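Local coordinates for protein superoxide dismutase [Mn/Fe] (Aeropyrum pernix, PDB 3AK2) that catalyses the dismutation of superoxide to dioxygen and hydrogen peroxide at a single manganese or iron centre, as a cambialistic enzyme, at residues P10-N15 and L30-H35; L173-K176 and S181-E184; G94-R99 and V190-V195; V2-Y7 and A45-I50; S119-T124 and I144-K149. All blocks are in the same frame, centred on the assembly; numbering follows the deposited sequence.

Helix 25-54 carries one side of contact 1 and one side of contact 4, whose centres are 23 Å apart. Contact 1 holds H31, a manganese ligand. H79, D165 and H169 complete the protein ligands. Contact 2 touches contact 1 through L30 and L173, and the side chain of Y182 lies about 8 Å from the metal. Contacts 2, 3 and 5 lie in the C-terminal domain. Contacts 2 and 5 have centres 15 Å apart and are joined by a salt bridge, E184 OE2 to K123 NZ, 2.8 Å. Contact 3 brackets both in sequence. Contacts 4 and 5, 31 Å apart between centres, both meet the third subunit.

Contact 1 of 5, residues P10-N15 and L30-H35; sequences PPLPYN and LHHQKH. With MN (manganese (II) ion), chain E; EDO (1,2-ethanediol), chain G; EDO (1,2-ethanediol), chain I.
The H32 imidazole has L12 over one face and the carbonyl of P10 at its edge. L12 CG sits 4.0 Å from the ring centroid, 9° off the ring normal, a CH-pi contact. L12 CD2 comes down beside it to 3.6 Å from H32 CD2. At the edge, H32 NE2 donates to P10 O over 2.7 Å. This bond is nearly straight, 174° at the hydrogen, and lies in both the ring plane and the carbonyl plane. H32 CG stands anti to the backbone N (chi1 -178°), which sends the ring out from the helix to the loop. The other ring nitrogen, ND1, is bonded to Y16 OH, so both nitrogens are engaged and the ring's rotation is fixed. An ethanediol, probably from the crystallisation liquor, takes a bond from L12 N to its O1, 2.9 Å.

The preceding residue, H31, binds manganese through NE2 at 2.2 Å. A water completes the site with H79, D165 and H169. The contact thus ties the N-terminal loop to the metal-bearing part of helix 25-54, with L12 also packed on M28 of that helix and on W83.

Contact 2 of 5, residues L173-K176 and S181-E184; sequences LQYK and SYVE
The side chains of Y175 and Y182 cross at about a right angle. Their ring planes meet at 55°, with the centroids 5.9 Å apart, so the pair is oblique. The closer fit is between the Y175 ring and the start of the Y182 side chain. Y182 CA lies over the centre of the Y175 ring, 3.7 Å from its centroid and 1° off the normal, a CH-pi contact. Y182 CB rests over the same face, 3.7 Å from Y175 CD2. The opposite face carries Q174 CG, nearer the rim. The ring of Y175 is therefore held between its own neighbour and the backbone of helix 179-186.

Y182 CG stands anti to the backbone N (chi1 161°), and the ring leads off from Y175. Only its CD1 side stays close, 4.0 Å from Y175 CE2. S181 OG approaches obliquely near the CD1-CE1 side of the Y175 ring, 3.5 Å from Y175 CE1.

Both phenols find polar partners elsewhere. Y175 OH bonds to Y22 O, and Y182 OH to D165 O, the backbone of a manganese ligand. Q174 holds the same loop as Y175, through I24 and P21.

The contact between these two short helices of the C-terminal domain is thus made by dispersion and CH-pi forces. The phenol hydroxyls anchor its ends, and that of Y182 links the packing to the metal site.

Contact 3 of 5, residues G94-R99 and V190-V195; sequences GTPGGR and VNWDDV
G94 O accepts from a water and, weakly, from the W192 indole. Water 2 donates to G94 O over 2.7 Å and accepts from W192 NE1 over 3.1 Å. The direct bond from W192 NE1 to G94 O is weak, 3.3 Å and 131° at the hydrogen. The site lies in the C-terminal alpha/beta domain of the Fe/Mn superoxide dismutase fold. It joins the loop before helix 98-108 to the start of helix 192-205.

N191 is the N-cap of the latter helix; its OD1 accepts a weak capping bond from D194 N. The indole that follows is sandwiched. V190 CG1 covers one face, and P96 lies alongside on the opposite face, pointing the same way. F111 and F114 of helix 111-123 and L162 of strand 159-165 pack around this pair. R99 N also bonds to E196 of helix 192-205. The proline ring spans both indole rings: CD stands 3.8 Å from the centroid of the five-membered ring of W192, while P96 CB meets W192 CD2 at 3.6 Å.

Contact 4 of 5, residues V2-Y7 and A45-I50; sequences VSFKRY and AALEKI
F4 lies flat against L47 of helix 25-54, the long helix of the alpha-hairpin domain. L47 CB stands over the centre of the phenyl ring, 3.5 Å from its centroid and 5° off the normal, a CH-pi contact. L47 CD1 lies over the same face, toward the rim, 3.5 Å from F4 CD2. The same methyl meets the Y7 ring at CE1, so one branch of L47 lies between two aromatic side chains. The F4 ring also reaches the helix backbone, with CE1 3.7 Å from E48 N.

With its CG between the backbone N and the carbonyl carbon (chi1 72°), F4 lays its ring over L47. R6 closes the opposite face, its guanidinium lying over the ring with NH1 3.5 Å above the plane, toward the rim. Two bonds hold it there. NH1 donates to S3 OG over 2.7 Å, in the guanidinium plane, and to F4 O over 2.9 Å. S3 OG is in turn bonded to E51 of the helix.

Further out, Y7 N bonds to N44 OD1, Y7 OH to D136 and R143 of the third subunit, and the Y7 ring meets Y73 and H76 of its own chain.

The extended N-terminal segment is therefore fixed to the helix, beside the third subunit, by an apolar centre with a polar rim. R6 NH2 and E48 OE2, 5.2 Å apart, are not in contact, but their opposite charges probably attract weakly across that rim; E48 also forms a long, weak ion pair with K52.

Contact 5 of 5, residues S119-T124 and I144-K149; sequences SAAAKT and ILQVEK. With EDO (1,2-ethanediol), chain F.
In the C-terminal alpha/beta domain, the end of helix 111-123 packs on the outer strand 141-148 of the antiparallel sheet. Q146 makes the polar link. Its NE2 donates to A121 O over 2.7 Å, on a lone pair in the carbonyl plane, with 154° at the hydrogen. The side chain is extended beyond CG, which carries the amide from the strand to the helix end. T124 OG1 is 3.2 Å from the same NE2. T124 OG1 itself donates to A120 O over 2.7 Å, and T124 N reaches that oxygen from the other face of the carbonyl. Beside this polar link, A121 CB meets I144 CG2 at 3.9 Å.

Farther along the strand, E148 OE2 accepts from an ethanediol and pairs with K149 of the second subunit. E148 OE1 forms a salt bridge to R67 of the third subunit. I144 packs on F114 and L117 of helix 111-123 and on L133 of strand 129-136, while V183 of helix 179-186 packs on A122 and K123.

Contact 1 of 5, residues P10-N15 and L30-H35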
# COMPACT_ATOMS: atom_id res chain seq x y z
N PRO A 10 16.71 -8.64 -20.47
CA PRO A 10 17.17 -9.90 -21.03
C PRO A 10 16.32 -10.30 -22.24
O PRO A 10 15.16 -9.90 -22.32
CB PRO A 10 16.95 -10.89 -19.89
CG PRO A 10 15.79 -10.34 -19.14
CD PRO A 10 15.94 -8.84 -19.23
N PRO A 11 16.89 -11.09 -23.17
CA PRO A 11 16.03 -11.66 -24.20
C PRO A 11 15.15 -12.73 -23.58
O PRO A 11 15.46 -13.23 -22.50
CB PRO A 11 17.04 -12.31 -25.16
CG PRO A 11 18.20 -12.66 -24.29
CD PRO A 11 18.29 -11.52 -23.31
N LEU A 12 14.05 -13.07 -24.25
CA LEU A 12 13.26 -14.23 -23.84
C LEU A 12 14.04 -15.51 -24.15
O LEU A 12 14.92 -15.50 -25.02
CB LEU A 12 11.91 -14.25 -24.56
CG LEU A 12 10.94 -13.09 -24.30
CD1 LEU A 12 9.63 -13.36 -25.00
CD2 LEU A 12 10.72 -12.88 -22.82
N PRO A 13 13.74 -16.61 -23.44
CA PRO A 13 14.36 -17.90 -23.73
C PRO A 13 13.77 -18.61 -24.96
O PRO A 13 14.20 -19.71 -25.30
CB PRO A 13 14.07 -18.73 -22.47
CG PRO A 13 13.46 -17.78 -21.47
CD PRO A 13 12.83 -16.70 -22.28
N TYR A 14 12.80 -17.97 -25.61
CA TYR A 14 12.04 -18.55 -26.72
C TYR A 14 11.47 -17.39 -27.52
O TYR A 14 11.51 -16.24 -27.07
CB TYR A 14 10.90 -19.44 -26.18
CG TYR A 14 10.30 -18.89 -24.90
CD1 TYR A 14 9.48 -17.76 -24.93
CD2 TYR A 14 10.59 -19.46 -23.67
CE1 TYR A 14 8.95 -17.22 -23.76
CE2 TYR A 14 10.07 -18.93 -22.49
CZ TYR A 14 9.25 -17.82 -22.55
OH TYR A 14 8.73 -17.28 -21.39
N ASN A 15 10.94 -17.69 -28.71
CA ASN A 15 10.32 -16.66 -29.55
C ASN A 15 8.98 -16.19 -28.98
O ASN A 15 8.39 -16.86 -28.13
CB ASN A 15 10.15 -17.18 -30.98
CG ASN A 15 11.46 -17.17 -31.78
OD1 ASN A 15 11.52 -17.74 -32.88
ND2 ASN A 15 12.49 -16.53 -31.25
N LEU A 30 4.42 -7.34 -26.55
CA LEU A 30 4.18 -6.11 -25.79
C LEU A 30 4.72 -6.23 -24.37
O LEU A 30 5.29 -5.29 -23.83
CB LEU A 30 2.68 -5.80 -25.73
CG LEU A 30 1.99 -5.39 -27.02
CD1 LEU A 30 0.48 -5.45 -26.84
CD2 LEU A 30 2.41 -3.99 -27.45
N HIS A 31 4.53 -7.40 -23.77
CA HIS A 31 4.89 -7.61 -22.38
C HIS A 31 6.39 -7.43 -22.18
O HIS A 31 6.84 -6.81 -21.21
CB HIS A 31 4.48 -9.01 -21.96
CG HIS A 31 4.32 -9.18 -20.48
ND1 HIS A 31 3.84 -10.34 -19.91
CD2 HIS A 31 4.57 -8.33 -19.46
CE1 HIS A 31 3.82 -10.20 -18.60
NE2 HIS A 31 4.25 -8.98 -18.30
N HIS A 32 7.16 -7.96 -23.12
CA HIS A 32 8.60 -7.92 -23.08
C HIS A 32 9.13 -6.56 -23.52
O HIS A 32 9.89 -5.92 -22.79
CB HIS A 32 9.15 -9.03 -23.98
CG HIS A 32 10.64 -9.14 -23.99
ND1 HIS A 32 11.38 -9.03 -25.15
CD2 HIS A 32 11.53 -9.35 -22.99
CE1 HIS A 32 12.66 -9.18 -24.86
NE2 HIS A 32 12.78 -9.37 -23.56
N GLN A 33 8.71 -6.13 -24.71
CA GLN A 33 9.26 -4.93 -25.34
C GLN A 33 8.78 -3.63 -24.73
O GLN A 33 9.50 -2.63 -24.75
CB GLN A 33 8.95 -4.92 -26.85
CG GLN A 33 9.60 -6.07 -27.61
CD GLN A 33 9.45 -5.96 -29.12
OE1 GLN A 33 10.15 -6.65 -29.86
NE2 GLN A 33 8.54 -5.11 -29.57
N LYS A 34 7.56 -3.62 -24.20
CA LYS A 34 7.00 -2.41 -23.62
C LYS A 34 7.09 -2.43 -22.10
O LYS A 34 7.77 -1.60 -21.51
CB LYS A 34 5.57 -2.17 -24.11
CG LYS A 34 5.43 -2.05 -25.64
CD LYS A 34 6.16 -0.82 -26.17
CE LYS A 34 5.82 -0.55 -27.63
NZ LYS A 34 6.55 -1.46 -28.55
N HIS A 35 6.44 -3.40 -21.48
CA HIS A 35 6.35 -3.40 -20.02
C HIS A 35 7.67 -3.72 -19.32
O HIS A 35 8.15 -2.92 -18.52
CB HIS A 35 5.22 -4.31 -19.54
CG HIS A 35 3.87 -3.89 -20.05
ND1 HIS A 35 3.20 -2.81 -19.52
CD2 HIS A 35 3.10 -4.37 -21.05
CE1 HIS A 35 2.05 -2.66 -20.17
NE2 HIS A 35 1.97 -3.59 -21.10
MN MN E . 4.00 -7.97 -16.37
C1 EDO G . 12.57 -11.83 -27.58
O1 EDO G . 13.80 -12.19 -26.95
C2 EDO G . 12.02 -13.01 -28.37
O2 EDO G . 12.74 -13.11 -29.60
C1 EDO I . 4.82 0.32 -21.23
O1 EDO I . 4.48 1.41 -22.09
C2 EDO I . 4.70 0.79 -19.78
O2 EDO I . 4.51 -0.35 -18.93
O HOH W 1 3.64 -7.27 -14.40

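Contact 2 of 5, residues L173-K176 and S181-E184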
# COMPACT_ATOMS: atom_id res chain seq x y z
N LEU A 173 -5.55 -9.09 -23.54
CA LEU A 173 -5.78 -9.17 -24.99
C LEU A 173 -6.39 -10.50 -25.42
O LEU A 173 -7.15 -10.55 -26.39
CB LEU A 173 -4.50 -8.89 -25.77
CG LEU A 173 -4.00 -7.44 -25.81
CD1 LEU A 173 -2.68 -7.39 -26.56
CD2 LEU A 173 -5.01 -6.51 -26.46
N GLN A 174 -6.05 -11.56 -24.70
CA GLN A 174 -6.49 -12.91 -25.03
C GLN A 174 -7.69 -13.36 -24.19
O GLN A 174 -8.68 -13.85 -24.72
CB GLN A 174 -5.33 -13.89 -24.83
CG GLN A 174 -5.64 -15.34 -25.16
CD GLN A 174 -4.41 -16.23 -25.06
OE1 GLN A 174 -3.30 -15.75 -24.85
NE2 GLN A 174 -4.61 -17.53 -25.23
N TYR A 175 -7.58 -13.18 -22.88
CA TYR A 175 -8.55 -13.71 -21.93
C TYR A 175 -9.54 -12.67 -21.43
O TYR A 175 -10.48 -13.01 -20.69
CB TYR A 175 -7.82 -14.37 -20.75
CG TYR A 175 -7.02 -15.59 -21.14
CD1 TYR A 175 -7.63 -16.84 -21.24
CD2 TYR A 175 -5.66 -15.50 -21.43
CE1 TYR A 175 -6.91 -17.97 -21.61
CE2 TYR A 175 -4.92 -16.62 -21.80
CZ TYR A 175 -5.56 -17.85 -21.89
OH TYR A 175 -4.84 -18.97 -22.26
N LYS A 176 -9.34 -11.42 -21.83
CA LYS A 176 -10.17 -10.29 -21.38
C LYS A 176 -10.19 -10.27 -19.85
O LYS A 176 -9.13 -10.41 -19.22
CB LYS A 176 -11.58 -10.34 -22.00
CG LYS A 176 -11.61 -10.65 -23.51
CD LYS A 176 -10.95 -9.54 -24.34
CE LYS A 176 -10.67 -9.99 -25.77
NZ LYS A 176 -11.90 -10.10 -26.59
N SER A 181 -9.32 -18.22 -16.28
CA SER A 181 -8.97 -19.05 -17.43
C SER A 181 -7.49 -18.90 -17.79
O SER A 181 -6.84 -19.88 -18.13
CB SER A 181 -9.85 -18.71 -18.64
OG SER A 181 -9.50 -19.50 -19.76
N TYR A 182 -6.97 -17.68 -17.70
CA TYR A 182 -5.55 -17.45 -17.92
C TYR A 182 -4.68 -18.27 -16.98
O TYR A 182 -3.75 -18.94 -17.42
CB TYR A 182 -5.21 -15.96 -17.80
CG TYR A 182 -3.75 -15.64 -17.57
CD1 TYR A 182 -2.79 -15.90 -18.55
CD2 TYR A 182 -3.34 -15.05 -16.38
CE1 TYR A 182 -1.45 -15.60 -18.33
CE2 TYR A 182 -2.00 -14.74 -16.15
CZ TYR A 182 -1.06 -15.01 -17.14
OH TYR A 182 0.27 -14.71 -16.94
N VAL A 183 -4.99 -18.21 -15.68
CA VAL A 183 -4.22 -18.93 -14.66
C VAL A 183 -4.26 -20.44 -14.90
O VAL A 183 -3.23 -21.11 -14.82
CB VAL A 183 -4.71 -18.58 -13.24
CG1 VAL A 183 -4.06 -19.48 -12.18
CG2 VAL A 183 -4.47 -17.11 -12.93
N GLU A 184 -5.44 -20.95 -15.22
CA GLU A 184 -5.60 -22.38 -15.51
C GLU A 184 -4.75 -22.81 -16.71
O GLU A 184 -4.10 -23.86 -16.68
CB GLU A 184 -7.08 -22.73 -15.74
CG GLU A 184 -7.94 -22.68 -14.48
CD GLU A 184 -7.51 -23.68 -13.41
OE1 GLU A 184 -7.11 -24.81 -13.77
OE2 GLU A 184 -7.57 -23.33 -12.22

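Contact 3 of 5, residues G94-R99 and V190-V195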
# COMPACT_ATOMS: atom_id res chain seq x y z
N GLY A 94 2.95 -30.12 -17.62
CA GLY A 94 3.08 -31.38 -16.90
C GLY A 94 3.22 -31.20 -15.40
O GLY A 94 2.84 -30.16 -14.85
N THR A 95 3.78 -32.21 -14.76
CA THR A 95 3.90 -32.25 -13.31
C THR A 95 5.37 -32.40 -12.93
O THR A 95 6.10 -33.16 -13.58
CB THR A 95 3.10 -33.42 -12.70
OG1 THR A 95 3.58 -34.65 -13.25
CG2 THR A 95 1.61 -33.28 -13.01
N PRO A 96 5.82 -31.68 -11.89
CA PRO A 96 7.23 -31.70 -11.51
C PRO A 96 7.67 -33.01 -10.86
O PRO A 96 6.85 -33.75 -10.32
CB PRO A 96 7.33 -30.57 -10.48
CG PRO A 96 5.98 -30.49 -9.88
CD PRO A 96 5.04 -30.79 -11.01
N GLY A 97 8.98 -33.26 -10.94
CA GLY A 97 9.62 -34.32 -10.17
C GLY A 97 10.65 -33.72 -9.24
O GLY A 97 10.53 -32.55 -8.84
N GLY A 98 11.64 -34.51 -8.87
CA GLY A 98 12.78 -34.05 -8.09
C GLY A 98 12.46 -33.43 -6.74
O GLY A 98 11.50 -33.83 -6.07
N ARG A 99 13.28 -32.46 -6.36
CA ARG A 99 13.17 -31.81 -5.05
C ARG A 99 11.90 -30.96 -4.94
O ARG A 99 11.31 -30.88 -3.86
CB ARG A 99 14.41 -30.97 -4.75
CG ARG A 99 15.74 -31.73 -4.78
CD ARG A 99 15.86 -32.78 -3.67
NE ARG A 99 15.90 -32.21 -2.32
CZ ARG A 99 17.00 -31.79 -1.70
NH1 ARG A 99 16.92 -31.29 -0.48
NH2 ARG A 99 18.18 -31.87 -2.30
N VAL A 190 4.41 -23.99 -17.71
CA VAL A 190 5.35 -23.91 -16.59
C VAL A 190 6.59 -24.76 -16.87
O VAL A 190 6.48 -25.94 -17.20
CB VAL A 190 4.72 -24.32 -15.24
CG1 VAL A 190 5.78 -24.42 -14.14
CG2 VAL A 190 3.63 -23.34 -14.85
N ASN A 191 7.76 -24.14 -16.73
CA ASN A 191 9.03 -24.80 -16.94
C ASN A 191 9.55 -25.38 -15.63
O ASN A 191 10.32 -24.73 -14.91
CB ASN A 191 10.03 -23.80 -17.54
CG ASN A 191 11.36 -24.43 -17.90
OD1 ASN A 191 11.55 -25.64 -17.78
ND2 ASN A 191 12.28 -23.60 -18.37
N TRP A 192 9.13 -26.60 -15.31
CA TRP A 192 9.51 -27.21 -14.04
C TRP A 192 11.01 -27.45 -13.90
O TRP A 192 11.53 -27.47 -12.79
CB TRP A 192 8.70 -28.48 -13.77
CG TRP A 192 7.27 -28.18 -13.47
CD1 TRP A 192 6.19 -28.46 -14.25
CD2 TRP A 192 6.76 -27.50 -12.31
NE1 TRP A 192 5.04 -28.01 -13.66
CE2 TRP A 192 5.36 -27.41 -12.46
CE3 TRP A 192 7.34 -26.96 -11.16
CZ2 TRP A 192 4.53 -26.82 -11.50
CZ3 TRP A 192 6.53 -26.36 -10.21
CH2 TRP A 192 5.13 -26.29 -10.39
N ASP A 193 11.70 -27.61 -15.03
CA ASP A 193 13.16 -27.70 -15.02
C ASP A 193 13.79 -26.44 -14.44
O ASP A 193 14.72 -26.51 -13.64
CB ASP A 193 13.70 -27.97 -16.42
CG ASP A 193 15.23 -27.98 -16.47
OD1 ASP A 193 15.83 -28.85 -15.81
OD2 ASP A 193 15.81 -27.11 -17.16
N ASP A 194 13.29 -25.28 -14.86
CA ASP A 194 13.79 -24.01 -14.34
C ASP A 194 13.49 -23.88 -12.85
O ASP A 194 14.36 -23.49 -12.07
CB ASP A 194 13.17 -22.84 -15.11
CG ASP A 194 13.64 -21.50 -14.61
OD1 ASP A 194 14.75 -21.06 -14.99
OD2 ASP A 194 12.89 -20.87 -13.83
N VAL A 195 12.27 -24.23 -12.46
CA VAL A 195 11.88 -24.18 -11.04
C VAL A 195 12.77 -25.08 -10.19
O VAL A 195 13.22 -24.68 -9.12
CB VAL A 195 10.38 -24.52 -10.84
CG1 VAL A 195 9.99 -24.42 -9.37
CG2 VAL A 195 9.50 -23.59 -11.67
O HOH W 2 2.17 -27.56 -14.70

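Contact 4 of 5, residues V2-Y7 and A45-I50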
# COMPACT_ATOMS: atom_id res chain seq x y z
N VAL A 2 32.21 4.68 -8.16
CA VAL A 2 32.05 4.05 -9.48
C VAL A 2 30.58 4.12 -9.87
O VAL A 2 29.70 3.84 -9.05
CB VAL A 2 32.52 2.57 -9.47
CG1 VAL A 2 32.43 1.96 -10.87
CG2 VAL A 2 33.94 2.45 -8.93
N SER A 3 30.31 4.49 -11.12
CA SER A 3 28.94 4.56 -11.63
C SER A 3 28.27 3.19 -11.56
O SER A 3 28.90 2.17 -11.87
CB SER A 3 28.92 5.09 -13.07
OG SER A 3 27.60 5.47 -13.43
N PHE A 4 27.01 3.19 -11.15
CA PHE A 4 26.25 1.95 -10.97
C PHE A 4 26.22 1.09 -12.22
O PHE A 4 26.22 1.60 -13.35
CB PHE A 4 24.82 2.25 -10.48
CG PHE A 4 23.91 2.85 -11.53
CD1 PHE A 4 23.93 4.22 -11.77
CD2 PHE A 4 23.03 2.05 -12.24
CE1 PHE A 4 23.08 4.79 -12.73
CE2 PHE A 4 22.17 2.60 -13.20
CZ PHE A 4 22.20 3.97 -13.44
N LYS A 5 26.20 -0.23 -12.01
CA LYS A 5 25.99 -1.16 -13.11
C LYS A 5 24.52 -1.09 -13.50
O LYS A 5 23.63 -1.27 -12.66
CB LYS A 5 26.39 -2.59 -12.71
CG LYS A 5 26.20 -3.61 -13.83
CD LYS A 5 26.79 -4.96 -13.48
CE LYS A 5 26.47 -6.01 -14.54
NZ LYS A 5 27.13 -5.74 -15.85
N ARG A 6 24.28 -0.82 -14.77
CA ARG A 6 22.93 -0.67 -15.30
C ARG A 6 22.23 -2.00 -15.40
O ARG A 6 22.86 -3.02 -15.73
CB ARG A 6 22.97 -0.03 -16.69
CG ARG A 6 22.85 1.49 -16.71
CD ARG A 6 24.07 2.16 -16.12
NE ARG A 6 24.00 3.61 -16.24
CZ ARG A 6 24.82 4.46 -15.64
NH1 ARG A 6 25.80 4.01 -14.86
NH2 ARG A 6 24.67 5.77 -15.81
N TYR A 7 20.93 -2.00 -15.13
CA TYR A 7 20.08 -3.14 -15.43
C TYR A 7 19.87 -3.20 -16.93
O TYR A 7 19.93 -2.18 -17.62
CB TYR A 7 18.75 -3.02 -14.68
CG TYR A 7 18.97 -2.93 -13.20
CD1 TYR A 7 18.80 -1.72 -12.52
CD2 TYR A 7 19.43 -4.03 -12.47
CE1 TYR A 7 19.04 -1.62 -11.16
CE2 TYR A 7 19.68 -3.93 -11.12
CZ TYR A 7 19.49 -2.73 -10.46
OH TYR A 7 19.74 -2.63 -9.12
N ALA A 45 16.81 4.87 -14.21
CA ALA A 45 16.54 6.30 -14.03
C ALA A 45 16.60 6.68 -12.55
O ALA A 45 17.12 7.74 -12.20
CB ALA A 45 15.20 6.68 -14.63
N ALA A 46 16.08 5.82 -11.69
CA ALA A 46 16.14 6.07 -10.25
C ALA A 46 17.58 6.07 -9.75
O ALA A 46 17.97 6.94 -8.97
CB ALA A 46 15.31 5.06 -9.49
N LEU A 47 18.38 5.11 -10.20
CA LEU A 47 19.77 5.05 -9.79
C LEU A 47 20.59 6.23 -10.31
O LEU A 47 21.52 6.68 -9.65
CB LEU A 47 20.41 3.71 -10.17
CG LEU A 47 19.91 2.49 -9.36
CD1 LEU A 47 20.61 1.23 -9.84
CD2 LEU A 47 20.11 2.67 -7.86
N GLU A 48 20.23 6.73 -11.49
CA GLU A 48 20.88 7.92 -12.04
C GLU A 48 20.63 9.14 -11.16
O GLU A 48 21.54 9.95 -10.94
CB GLU A 48 20.40 8.18 -13.46
CG GLU A 48 21.10 9.34 -14.14
CD GLU A 48 20.72 9.49 -15.60
OE1 GLU A 48 19.56 9.18 -15.95
OE2 GLU A 48 21.58 9.92 -16.39
N LYS A 49 19.40 9.28 -10.66
CA LYS A 49 19.08 10.36 -9.73
C LYS A 49 19.87 10.26 -8.43
O LYS A 49 20.37 11.26 -7.92
CB LYS A 49 17.58 10.39 -9.45
CG LYS A 49 16.77 10.84 -10.64
CD LYS A 49 15.28 10.63 -10.45
CE LYS A 49 14.56 10.80 -11.78
NZ LYS A 49 13.10 10.53 -11.66
N ILE A 50 19.99 9.05 -7.89
CA ILE A 50 20.79 8.83 -6.69
C ILE A 50 22.25 9.21 -6.96
O ILE A 50 22.86 9.91 -6.15
CB ILE A 50 20.64 7.38 -6.16
CG1 ILE A 50 19.20 7.15 -5.69
CG2 ILE A 50 21.62 7.12 -5.01
CD1 ILE A 50 18.83 5.72 -5.40

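Contact 5 of 5, residues S119-T124 and I144-K149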
# COMPACT_ATOMS: atom_id res chain seq x y z
N SER A 119 -3.11 -21.59 -7.61
CA SER A 119 -4.09 -21.01 -8.53
C SER A 119 -5.02 -20.03 -7.83
O SER A 119 -5.32 -18.97 -8.38
CB SER A 119 -4.91 -22.10 -9.23
OG SER A 119 -4.08 -22.85 -10.10
N ALA A 120 -5.46 -20.38 -6.63
CA ALA A 120 -6.33 -19.49 -5.85
C ALA A 120 -5.59 -18.21 -5.47
O ALA A 120 -6.14 -17.12 -5.56
CB ALA A 120 -6.85 -20.20 -4.61
N ALA A 121 -4.33 -18.36 -5.04
CA ALA A 121 -3.51 -17.19 -4.73
C ALA A 121 -3.38 -16.26 -5.94
O ALA A 121 -3.56 -15.04 -5.81
CB ALA A 121 -2.14 -17.61 -4.23
N ALA A 122 -3.11 -16.83 -7.11
CA ALA A 122 -2.96 -16.03 -8.33
C ALA A 122 -4.27 -15.36 -8.75
O ALA A 122 -4.29 -14.17 -9.09
CB ALA A 122 -2.43 -16.90 -9.46
N LYS A 123 -5.35 -16.12 -8.73
CA LYS A 123 -6.64 -15.61 -9.19
C LYS A 123 -7.16 -14.47 -8.32
O LYS A 123 -7.81 -13.54 -8.83
CB LYS A 123 -7.68 -16.73 -9.24
CG LYS A 123 -7.48 -17.68 -10.41
CD LYS A 123 -8.46 -18.84 -10.36
CE LYS A 123 -8.00 -19.99 -11.25
NZ LYS A 123 -8.91 -21.16 -11.14
N THR A 124 -6.86 -14.52 -7.03
CA THR A 124 -7.45 -13.58 -6.08
C THR A 124 -6.53 -12.42 -5.69
O THR A 124 -6.79 -11.72 -4.70
CB THR A 124 -7.96 -14.30 -4.81
OG1 THR A 124 -6.86 -14.93 -4.13
CG2 THR A 124 -9.04 -15.34 -5.16
N ILE A 144 3.84 -20.06 -0.20
CA ILE A 144 3.11 -19.36 -1.25
C ILE A 144 2.64 -18.01 -0.71
O ILE A 144 2.19 -17.92 0.43
CB ILE A 144 1.90 -20.18 -1.80
CG1 ILE A 144 2.39 -21.48 -2.44
CG2 ILE A 144 1.07 -19.36 -2.81
CD1 ILE A 144 1.29 -22.47 -2.80
N LEU A 145 2.77 -16.97 -1.53
CA LEU A 145 2.21 -15.66 -1.19
C LEU A 145 1.78 -14.90 -2.44
O LEU A 145 2.07 -15.32 -3.57
CB LEU A 145 3.18 -14.83 -0.34
CG LEU A 145 4.42 -14.20 -1.00
CD1 LEU A 145 4.94 -13.05 -0.16
CD2 LEU A 145 5.53 -15.21 -1.27
N GLN A 146 1.09 -13.78 -2.23
CA GLN A 146 0.78 -12.83 -3.29
C GLN A 146 1.68 -11.61 -3.18
O GLN A 146 2.11 -11.23 -2.08
CB GLN A 146 -0.65 -12.32 -3.17
CG GLN A 146 -1.72 -13.37 -3.33
CD GLN A 146 -3.10 -12.81 -3.07
OE1 GLN A 146 -3.26 -11.83 -2.34
NE2 GLN A 146 -4.12 -13.44 -3.65
N VAL A 147 1.91 -10.99 -4.32
CA VAL A 147 2.54 -9.67 -4.37
C VAL A 147 1.61 -8.75 -5.15
O VAL A 147 1.12 -9.13 -6.22
CB VAL A 147 3.94 -9.74 -5.02
CG1 VAL A 147 4.52 -8.35 -5.23
CG2 VAL A 147 4.89 -10.60 -4.17
N GLU A 148 1.34 -7.57 -4.61
CA GLU A 148 0.57 -6.54 -5.32
C GLU A 148 1.53 -5.57 -5.99
O GLU A 148 2.65 -5.36 -5.50
CB GLU A 148 -0.39 -5.82 -4.37
CG GLU A 148 -1.56 -6.71 -3.94
CD GLU A 148 -2.54 -6.05 -2.99
OE1 GLU A 148 -3.26 -6.79 -2.29
OE2 GLU A 148 -2.60 -4.79 -2.93
N LYS A 149 1.12 -4.98 -7.11
CA LYS A 149 2.06 -4.29 -8.00
C LYS A 149 3.26 -5.21 -8.20
O LYS A 149 3.08 -6.37 -8.57
CB LYS A 149 2.46 -2.90 -7.46
CG LYS A 149 1.30 -1.90 -7.42
CD LYS A 149 1.77 -0.44 -7.37
CE LYS A 149 2.46 -0.07 -6.07
NZ LYS A 149 2.70 1.40 -6.08
C1 EDO F . -1.56 -0.43 -4.58
O1 EDO F . -1.01 0.06 -5.80
C2 EDO F . -1.04 -1.84 -4.32
O2 EDO F . -2.00 -2.78 -4.81